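Putative ABC transporter (Thermobispora bispora, PDB 4PE6) is probably a sugar-binding protein of an ABC transporter, one that here holds a trihydroxybutanoic acid between its two lobes. Local coordinates at residues Thr285-Leu290 with Trp311-Glu316. Sequence-based numbering, arbitrary orientation.
Sequences TFPIVL and WPWTRE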
# COMPACT_ATOMS: atom_id res chain seq x y z
N THR A 285 -3.66 13.38 3.32
CA THR A 285 -4.29 12.15 2.84
C THR A 285 -4.48 12.18 1.33
O THR A 285 -5.21 13.00 0.78
CB THR A 285 -5.60 11.86 3.57
OG1 THR A 285 -5.31 11.62 4.95
CG2 THR A 285 -6.27 10.64 3.01
N PHE A 286 -3.80 11.26 0.66
CA PHE A 286 -3.94 11.06 -0.77
C PHE A 286 -4.86 9.84 -1.03
O PHE A 286 -5.15 9.07 -0.10
CB PHE A 286 -2.55 10.86 -1.41
CG PHE A 286 -1.87 12.14 -1.80
CD1 PHE A 286 -1.61 13.13 -0.86
CD2 PHE A 286 -1.47 12.36 -3.11
CE1 PHE A 286 -0.99 14.32 -1.22
CE2 PHE A 286 -0.84 13.54 -3.48
CZ PHE A 286 -0.61 14.54 -2.53
N PRO A 287 -5.32 9.66 -2.28
CA PRO A 287 -6.34 8.66 -2.57
C PRO A 287 -5.83 7.25 -2.80
O PRO A 287 -4.81 7.04 -3.47
CB PRO A 287 -6.98 9.18 -3.87
CG PRO A 287 -5.87 9.93 -4.54
CD PRO A 287 -5.14 10.60 -3.41
N ILE A 288 -6.60 6.29 -2.30
CA ILE A 288 -6.37 4.88 -2.59
C ILE A 288 -6.76 4.57 -4.05
O ILE A 288 -7.19 5.46 -4.79
CB ILE A 288 -7.20 3.99 -1.64
CG1 ILE A 288 -8.70 4.28 -1.80
CG2 ILE A 288 -6.75 4.15 -0.19
CD1 ILE A 288 -9.60 3.28 -1.09
N VAL A 289 -6.58 3.30 -4.46
CA VAL A 289 -6.92 2.81 -5.80
C VAL A 289 -8.01 1.75 -5.66
O VAL A 289 -7.73 0.57 -5.39
CB VAL A 289 -5.70 2.22 -6.55
CG1 VAL A 289 -6.09 1.87 -7.98
CG2 VAL A 289 -4.53 3.19 -6.54
N LEU A 290 -9.26 2.18 -5.82
CA LEU A 290 -10.40 1.27 -5.82
C LEU A 290 -10.74 0.93 -7.27
O LEU A 290 -11.02 1.82 -8.06
CB LEU A 290 -11.58 1.94 -5.12
CG LEU A 290 -12.95 1.26 -5.18
CD1 LEU A 290 -12.96 -0.02 -4.36
CD2 LEU A 290 -14.04 2.24 -4.73
N TRP A 311 -1.45 5.82 -9.14
CA TRP A 311 -1.86 7.09 -9.74
C TRP A 311 -0.62 7.80 -10.32
O TRP A 311 0.45 7.80 -9.70
CB TRP A 311 -2.59 7.98 -8.73
CG TRP A 311 -3.85 7.41 -8.18
CD1 TRP A 311 -4.14 7.22 -6.85
CD2 TRP A 311 -4.99 6.97 -8.90
NE1 TRP A 311 -5.42 6.71 -6.71
CE2 TRP A 311 -5.95 6.53 -7.96
CE3 TRP A 311 -5.32 6.91 -10.27
CZ2 TRP A 311 -7.19 6.02 -8.33
CZ3 TRP A 311 -6.55 6.42 -10.63
CH2 TRP A 311 -7.48 5.98 -9.67
N PRO A 312 -0.73 8.35 -11.54
CA PRO A 312 0.43 9.00 -12.15
C PRO A 312 0.61 10.44 -11.66
O PRO A 312 0.19 11.40 -12.33
CB PRO A 312 0.11 8.94 -13.65
CG PRO A 312 -1.39 9.02 -13.70
CD PRO A 312 -1.89 8.32 -12.46
N TRP A 313 1.23 10.61 -10.50
CA TRP A 313 1.44 11.94 -9.95
C TRP A 313 2.51 12.70 -10.72
O TRP A 313 3.63 12.22 -10.89
CB TRP A 313 1.82 11.88 -8.46
CG TRP A 313 0.79 11.20 -7.67
CD1 TRP A 313 0.87 9.95 -7.16
CD2 TRP A 313 -0.49 11.71 -7.31
NE1 TRP A 313 -0.29 9.64 -6.51
CE2 TRP A 313 -1.14 10.70 -6.58
CE3 TRP A 313 -1.16 12.93 -7.53
CZ2 TRP A 313 -2.42 10.86 -6.06
CZ3 TRP A 313 -2.45 13.09 -7.02
CH2 TRP A 313 -3.06 12.06 -6.29
N THR A 314 2.12 13.85 -11.25
CA THR A 314 3.06 14.84 -11.74
C THR A 314 3.22 15.83 -10.59
O THR A 314 2.43 15.85 -9.65
CB THR A 314 2.52 15.56 -12.98
OG1 THR A 314 1.25 16.17 -12.68
CG2 THR A 314 2.36 14.59 -14.16
N ARG A 315 4.24 16.65 -10.68
CA ARG A 315 4.41 17.71 -9.72
C ARG A 315 3.15 18.60 -9.67
O ARG A 315 2.71 19.00 -8.59
CB ARG A 315 5.65 18.52 -10.06
CG ARG A 315 6.19 19.25 -8.86
CD ARG A 315 7.49 19.97 -9.15
NE ARG A 315 8.04 20.45 -7.90
CZ ARG A 315 9.19 21.12 -7.77
NH1 ARG A 315 9.93 21.41 -8.82
NH2 ARG A 315 9.58 21.48 -6.56
N GLU A 316 2.56 18.87 -10.83
CA GLU A 316 1.34 19.67 -10.89
C GLU A 316 0.11 18.98 -10.25
O GLU A 316 -0.63 19.61 -9.48
CB GLU A 316 1.03 20.08 -12.35
CG GLU A 316 0.33 21.43 -12.46
CD GLU A 316 1.02 22.52 -11.65
OE1 GLU A 316 2.21 22.82 -11.93
OE2 GLU A 316 0.39 23.06 -10.70
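Val289, where strand 283-290 resumes after its break at Pro287-Ile288, and Trp311, in the loop leading into helix 315-327, bring the two backbones nearest, 7.7 Å between CA atoms; side chains bridge the gap. Trp311 NE1 donates to Ile288 O at 2.9 Å, with an N-H...O angle of 150°; the acceptor lies almost in the ring plane, whereas the donor sits above the carbonyl plane. A weak second bond from Trp311 NE1 reaches Pro287 O at 3.3 Å. Val289 lays CG2 over one face of the five-membered ring of Trp311, a CH-pi contact 4.0 Å from its centroid. Trp313 forms a T-shaped pair with Phe286, whose edge points at the indole's six-membered ring, planes at 69°, with Phe286 CD2 3.4 Å from Trp313 CZ2. Having CG anti to its carbonyl carbon (chi1 -58°) swings Trp313 toward Phe286 and Pro287, and Pro287 CD meets Trp313 CZ2 at 3.8 Å. Asp260 accepts from Trp313 NE1 and from the Trp311 backbone N, tying both tryptophans to one carboxylate. The chemistry thus pairs apolar ring packing with an indole N-H that engages carbonyls at the strand's break, joining loop to strand near the ligand cleft of this periplasmic-binding-protein fold.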